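Local coordinates for protein argonaute (Marinitoga piezophila, PDB 5I4A) that uses short guide RNAs bearing a 5'-hydroxyl to bind complementary target strands and cleave them as an RNA-guided endonuclease, at residues V118-H130 with Y219-K232. Numbering follows the deposited sequence.
Sequences VFSLDSNENVNAH and YGFSKEVHEIYKNK
Glu224, on the first turn of helix 222-231, reaches the backbone N-H groups of Asp122 and Ser123 and shows how one carboxylate can fasten a helix to a loop. Its CG stands anti to the backbone N (chi1 -161°) and the chain beyond is extended, which carries the acid out to the loop joining strands 111-120 and 127-140. Leaving CB, the chain slides past Leu121, whose CD2 lies 3.8 Å from Glu224 CG and 3.4 Å from Glu224 CD. At the tip the oxygens divide the work: OE1 accepts from Ser123 N (2.7 Å, 161°), on the syn side but 20° out of the carboxylate plane, and OE2 takes Asp122 N on its syn lone pair (2.9 Å). Shortening the residue to an alanine would remove the carboxylate, and is likely to leave the two amides without this acceptor and a gap beside Leu121.

Other contacts extend the join along the helix and its start. Leu121 crosses Phe221, the N-cap residue, at about a right angle, with Leu121 CD1 3.4 Å from Phe221 CD2, while Val127 CG2 sits over one face of that ring. Farther along the helix, Ile228 CD1 packs tightly on Leu121 CD2 and meets the edge of Phe119; Lys232 NZ, later in the segment, makes a cation-pi contact over a face of Phe119, 4.1 Å from the centroid. The contact thus ties linker L1 to linker L2 within the PAZ lobe. Because Asp122 OD2 lies only 3.2 Å from Glu224 OE2, the nearly parallel carboxylates may repel, or raise the proton affinity of one, a cost that the two N-H donors would partly offset.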
loop_
_atom_site.group_PDB
_atom_site.type_symbol
_atom_site.label_atom_id
_atom_site.label_comp_id
_atom_site.label_asym_id
_atom_site.label_seq_id
_atom_site.Cartn_x
_atom_site.Cartn_y
_atom_site.Cartn_z
ATOM N N VAL A 118 -0.504 26.665 -12.421
ATOM C CA VAL A 118 -0.792 26.860 -11.006
ATOM C C VAL A 118 -1.953 27.836 -10.878
ATOM O O VAL A 118 -2.022 28.830 -11.610
ATOM C CB VAL A 118 0.442 27.389 -10.244
ATOM C CG1 VAL A 118 0.229 27.300 -8.740
ATOM C CG2 VAL A 118 1.701 26.644 -10.668
ATOM N N PHE A 119 -2.863 27.556 -9.949
ATOM C CA PHE A 119 -3.929 28.493 -9.627
ATOM C C PHE A 119 -4.194 28.465 -8.131
ATOM O O PHE A 119 -4.185 27.400 -7.508
ATOM C CB PHE A 119 -5.219 28.195 -10.414
ATOM C CG PHE A 119 -5.782 26.816 -10.186
ATOM C CD1 PHE A 119 -6.678 26.577 -9.154
ATOM C CD2 PHE A 119 -5.442 25.769 -11.027
ATOM C CE1 PHE A 119 -7.205 25.316 -8.952
ATOM C CE2 PHE A 119 -5.968 24.505 -10.830
ATOM C CZ PHE A 119 -6.849 24.278 -9.792
ATOM N N SER A 120 -4.408 29.646 -7.557
ATOM C CA SER A 120 -4.769 29.742 -6.153
ATOM C C SER A 120 -6.192 29.240 -5.948
ATOM O O SER A 120 -7.074 29.458 -6.784
ATOM C CB SER A 120 -4.642 31.187 -5.670
ATOM O OG SER A 120 -4.933 31.297 -4.286
ATOM N N LEU A 121 -6.411 28.555 -4.830
ATOM C CA LEU A 121 -7.727 28.011 -4.533
ATOM C C LEU A 121 -8.695 29.131 -4.175
ATOM O O LEU A 121 -8.374 30.005 -3.364
ATOM C CB LEU A 121 -7.637 27.008 -3.384
ATOM C CG LEU A 121 -7.013 25.646 -3.698
ATOM C CD1 LEU A 121 -6.893 24.814 -2.442
ATOM C CD2 LEU A 121 -7.842 24.913 -4.724
ATOM N N ASP A 122 -9.881 29.106 -4.789
ATOM C CA ASP A 122 -10.932 30.041 -4.401
ATOM C C ASP A 122 -11.242 29.922 -2.915
ATOM O O ASP A 122 -11.487 30.928 -2.237
ATOM C CB ASP A 122 -12.196 29.785 -5.224
ATOM C CG ASP A 122 -11.936 29.793 -6.719
ATOM O OD1 ASP A 122 -11.178 30.666 -7.197
ATOM O OD2 ASP A 122 -12.497 28.924 -7.419
ATOM N N SER A 123 -11.219 28.695 -2.389
ATOM C CA SER A 123 -11.626 28.469 -1.007
ATOM C C SER A 123 -10.598 29.013 -0.021
ATOM O O SER A 123 -10.965 29.533 1.040
ATOM C CB SER A 123 -11.859 26.974 -0.772
ATOM O OG SER A 123 -12.024 26.692 0.607
ATOM N N ASN A 124 -9.310 28.903 -0.343
ATOM C CA ASN A 124 -8.253 29.366 0.551
ATOM C C ASN A 124 -7.208 30.093 -0.282
ATOM O O ASN A 124 -6.523 29.477 -1.107
ATOM C CB ASN A 124 -7.635 28.209 1.328
ATOM C CG ASN A 124 -6.913 28.671 2.571
ATOM O OD1 ASN A 124 -6.047 29.543 2.513
ATOM N ND2 ASN A 124 -7.275 28.099 3.711
ATOM N N GLU A 125 -7.078 31.402 -0.050
ATOM C CA GLU A 125 -6.217 32.230 -0.888
ATOM C C GLU A 125 -4.747 31.856 -0.741
ATOM O O GLU A 125 -3.957 32.070 -1.668
ATOM C CB GLU A 125 -6.433 33.704 -0.542
ATOM C CG GLU A 125 -5.848 34.682 -1.544
ATOM C CD GLU A 125 -6.555 34.654 -2.888
ATOM O OE1 GLU A 125 -7.598 33.976 -3.014
ATOM O OE2 GLU A 125 -6.065 35.320 -3.823
ATOM N N ASN A 126 -4.364 31.287 0.398
ATOM C CA ASN A 126 -2.966 31.007 0.692
ATOM C C ASN A 126 -2.505 29.638 0.198
ATOM O O ASN A 126 -1.388 29.224 0.525
ATOM C CB ASN A 126 -2.715 31.123 2.198
ATOM C CG ASN A 126 -3.041 32.502 2.741
ATOM O OD1 ASN A 126 -2.216 33.413 2.692
ATOM N ND2 ASN A 126 -4.250 32.658 3.267
ATOM N N VAL A 127 -3.320 28.933 -0.584
ATOM C CA VAL A 127 -2.983 27.596 -1.062
ATOM C C VAL A 127 -2.908 27.619 -2.583
ATOM O O VAL A 127 -3.808 28.147 -3.247
ATOM C CB VAL A 127 -4.000 26.545 -0.581
ATOM C CG1 VAL A 127 -3.610 25.167 -1.087
ATOM C CG2 VAL A 127 -4.088 26.550 0.938
ATOM N N ASN A 128 -1.837 27.045 -3.128
ATOM C CA ASN A 128 -1.644 26.925 -4.566
ATOM C C ASN A 128 -1.906 25.489 -5.004
ATOM O O ASN A 128 -1.415 24.545 -4.377
ATOM C CB ASN A 128 -0.228 27.339 -4.970
ATOM C CG ASN A 128 -0.114 28.818 -5.277
ATOM O OD1 ASN A 128 0.880 29.459 -4.939
ATOM N ND2 ASN A 128 -1.134 29.367 -5.926
ATOM N N ALA A 129 -2.674 25.334 -6.079
ATOM C CA ALA A 129 -2.936 24.031 -6.685
ATOM C C ALA A 129 -2.031 23.901 -7.906
ATOM O O ALA A 129 -2.283 24.512 -8.948
ATOM C CB ALA A 129 -4.408 23.884 -7.055
ATOM N N HIS A 130 -0.974 23.106 -7.770
ATOM C CA HIS A 130 -0.012 22.899 -8.845
ATOM C C HIS A 130 -0.381 21.644 -9.628
ATOM O O HIS A 130 -0.440 20.548 -9.060
ATOM C CB HIS A 130 1.401 22.766 -8.284
ATOM C CG HIS A 130 1.891 23.978 -7.554
ATOM N ND1 HIS A 130 2.793 24.863 -8.103
ATOM C CD2 HIS A 130 1.620 24.440 -6.310
ATOM C CE1 HIS A 130 3.049 25.824 -7.233
ATOM N NE2 HIS A 130 2.351 25.591 -6.137
ATOM N N TYR A 219 -8.420 22.014 7.230
ATOM C CA TYR A 219 -8.422 23.463 7.076
ATOM C C TYR A 219 -9.560 23.964 6.195
ATOM O O TYR A 219 -9.567 25.141 5.823
ATOM C CB TYR A 219 -7.071 23.930 6.528
ATOM C CG TYR A 219 -5.914 23.424 7.358
ATOM C CD1 TYR A 219 -5.670 23.933 8.627
ATOM C CD2 TYR A 219 -5.076 22.426 6.882
ATOM C CE1 TYR A 219 -4.619 23.466 9.394
ATOM C CE2 TYR A 219 -4.025 21.952 7.641
ATOM C CZ TYR A 219 -3.800 22.476 8.895
ATOM O OH TYR A 219 -2.751 22.005 9.650
ATOM N N GLY A 220 -10.510 23.099 5.847
ATOM C CA GLY A 220 -11.768 23.555 5.289
ATOM C C GLY A 220 -11.763 23.934 3.826
ATOM O O GLY A 220 -12.555 24.789 3.418
ATOM N N PHE A 221 -10.901 23.319 3.013
ATOM C CA PHE A 221 -10.950 23.541 1.572
ATOM C C PHE A 221 -10.965 22.232 0.790
ATOM O O PHE A 221 -10.627 22.222 -0.398
ATOM C CB PHE A 221 -9.796 24.440 1.111
ATOM C CG PHE A 221 -8.425 23.888 1.391
ATOM C CD1 PHE A 221 -7.792 24.141 2.596
ATOM C CD2 PHE A 221 -7.752 23.149 0.431
ATOM C CE1 PHE A 221 -6.523 23.648 2.845
ATOM C CE2 PHE A 221 -6.483 22.656 0.672
ATOM C CZ PHE A 221 -5.868 22.904 1.882
ATOM N N SER A 222 -11.380 21.130 1.422
ATOM C CA SER A 222 -11.449 19.843 0.737
ATOM C C SER A 222 -12.507 19.809 -0.358
ATOM O O SER A 222 -12.400 18.986 -1.275
ATOM C CB SER A 222 -11.718 18.726 1.746
ATOM O OG SER A 222 -12.843 19.029 2.554
ATOM N N LYS A 223 -13.526 20.669 -0.285
ATOM C CA LYS A 223 -14.544 20.694 -1.334
ATOM C C LYS A 223 -13.932 21.069 -2.676
ATOM O O LYS A 223 -14.161 20.394 -3.687
ATOM C CB LYS A 223 -15.668 21.661 -0.961
ATOM C CG LYS A 223 -16.496 22.134 -2.149
ATOM C CD LYS A 223 -17.770 22.828 -1.699
ATOM C CE LYS A 223 -18.483 23.500 -2.862
ATOM N NZ LYS A 223 -17.932 24.852 -3.147
ATOM N N GLU A 224 -13.142 22.144 -2.706
ATOM C CA GLU A 224 -12.482 22.522 -3.950
ATOM C C GLU A 224 -11.424 21.501 -4.348
ATOM O O GLU A 224 -11.202 21.275 -5.543
ATOM C CB GLU A 224 -11.867 23.915 -3.821
ATOM C CG GLU A 224 -11.564 24.580 -5.154
ATOM C CD GLU A 224 -11.046 25.996 -4.999
ATOM O OE1 GLU A 224 -10.962 26.479 -3.851
ATOM O OE2 GLU A 224 -10.715 26.624 -6.027
ATOM N N VAL A 225 -10.772 20.868 -3.367
ATOM C CA VAL A 225 -9.808 19.813 -3.672
ATOM C C VAL A 225 -10.503 18.640 -4.353
ATOM O O VAL A 225 -9.975 18.053 -5.306
ATOM C CB VAL A 225 -9.074 19.375 -2.390
ATOM C CG1 VAL A 225 -8.205 18.152 -2.656
ATOM C CG2 VAL A 225 -8.230 20.516 -1.852
ATOM N N HIS A 226 -11.704 18.288 -3.883
ATOM C CA HIS A 226 -12.450 17.198 -4.506
ATOM C C HIS A 226 -12.940 17.583 -5.897
ATOM O O HIS A 226 -12.854 16.781 -6.833
ATOM C CB HIS A 226 -13.622 16.788 -3.614
ATOM C CG HIS A 226 -13.211 16.069 -2.367
ATOM N ND1 HIS A 226 -12.126 15.220 -2.320
ATOM C CD2 HIS A 226 -13.739 16.074 -1.120
ATOM C CE1 HIS A 226 -12.003 14.731 -1.099
ATOM N NE2 HIS A 226 -12.970 15.234 -0.351
ATOM N N GLU A 227 -13.463 18.804 -6.051
ATOM C CA GLU A 227 -13.938 19.255 -7.357
ATOM C C GLU A 227 -12.825 19.192 -8.396
ATOM O O GLU A 227 -13.015 18.665 -9.500
ATOM C CB GLU A 227 -14.489 20.676 -7.254
ATOM C CG GLU A 227 -15.909 20.756 -6.724
ATOM C CD GLU A 227 -16.235 22.112 -6.132
ATOM O OE1 GLU A 227 -15.357 23.004 -6.160
ATOM O OE2 GLU A 227 -17.365 22.284 -5.630
ATOM N N ILE A 228 -11.652 19.726 -8.053
ATOM C CA ILE A 228 -10.519 19.729 -8.976
ATOM C C ILE A 228 -10.177 18.312 -9.414
ATOM O O ILE A 228 -9.915 18.054 -10.595
ATOM C CB ILE A 228 -9.313 20.429 -8.325
ATOM C CG1 ILE A 228 -9.587 21.925 -8.196
ATOM C CG2 ILE A 228 -8.043 20.175 -9.115
ATOM C CD1 ILE A 228 -8.701 22.607 -7.203
ATOM N N TYR A 229 -10.189 17.366 -8.475
ATOM C CA TYR A 229 -9.843 15.993 -8.817
ATOM C C TYR A 229 -10.893 15.324 -9.696
ATOM O O TYR A 229 -10.561 14.375 -10.416
ATOM C CB TYR A 229 -9.635 15.169 -7.545
ATOM C CG TYR A 229 -8.185 14.979 -7.163
ATOM C CD1 TYR A 229 -7.348 14.175 -7.927
ATOM C CD2 TYR A 229 -7.653 15.594 -6.035
ATOM C CE1 TYR A 229 -6.020 13.992 -7.583
ATOM C CE2 TYR A 229 -6.324 15.415 -5.681
ATOM C CZ TYR A 229 -5.513 14.613 -6.460
ATOM O OH TYR A 229 -4.193 14.429 -6.119
ATOM N N LYS A 230 -12.141 15.802 -9.673
ATOM C CA LYS A 230 -13.230 15.070 -10.317
ATOM C C LYS A 230 -13.259 15.294 -11.830
ATOM O O LYS A 230 -13.207 14.334 -12.609
ATOM C CB LYS A 230 -14.572 15.454 -9.683
ATOM C CG LYS A 230 -15.727 14.591 -10.170
ATOM C CD LYS A 230 -17.070 15.184 -9.786
ATOM C CE LYS A 230 -18.216 14.244 -10.139
ATOM N NZ LYS A 230 -18.217 13.846 -11.576
ATOM N N ASN A 231 -13.345 16.553 -12.269
ATOM C CA ASN A 231 -13.457 16.842 -13.693
ATOM C C ASN A 231 -12.400 17.853 -14.126
ATOM O O ASN A 231 -12.638 18.660 -15.033
ATOM C CB ASN A 231 -14.857 17.346 -14.046
ATOM C CG ASN A 231 -15.949 16.419 -13.531
ATOM O OD1 ASN A 231 -16.626 16.715 -12.539
ATOM N ND2 ASN A 231 -16.124 15.288 -14.201
ATOM N N LYS A 232 -11.227 17.842 -13.478
ATOM C CA LYS A 232 -10.095 18.655 -13.910
ATOM C C LYS A 232 -8.806 17.839 -13.971
ATOM O O LYS A 232 -7.738 18.411 -14.225
ATOM C CB LYS A 232 -9.905 19.874 -12.999
ATOM C CG LYS A 232 -9.279 21.093 -13.667
ATOM C CD LYS A 232 -9.294 22.264 -12.707
ATOM C CE LYS A 232 -9.014 23.560 -13.432
ATOM N NZ LYS A 232 -9.361 24.742 -12.600
HETATM O O HOH W 1 -13.609 24.173 -0.994
#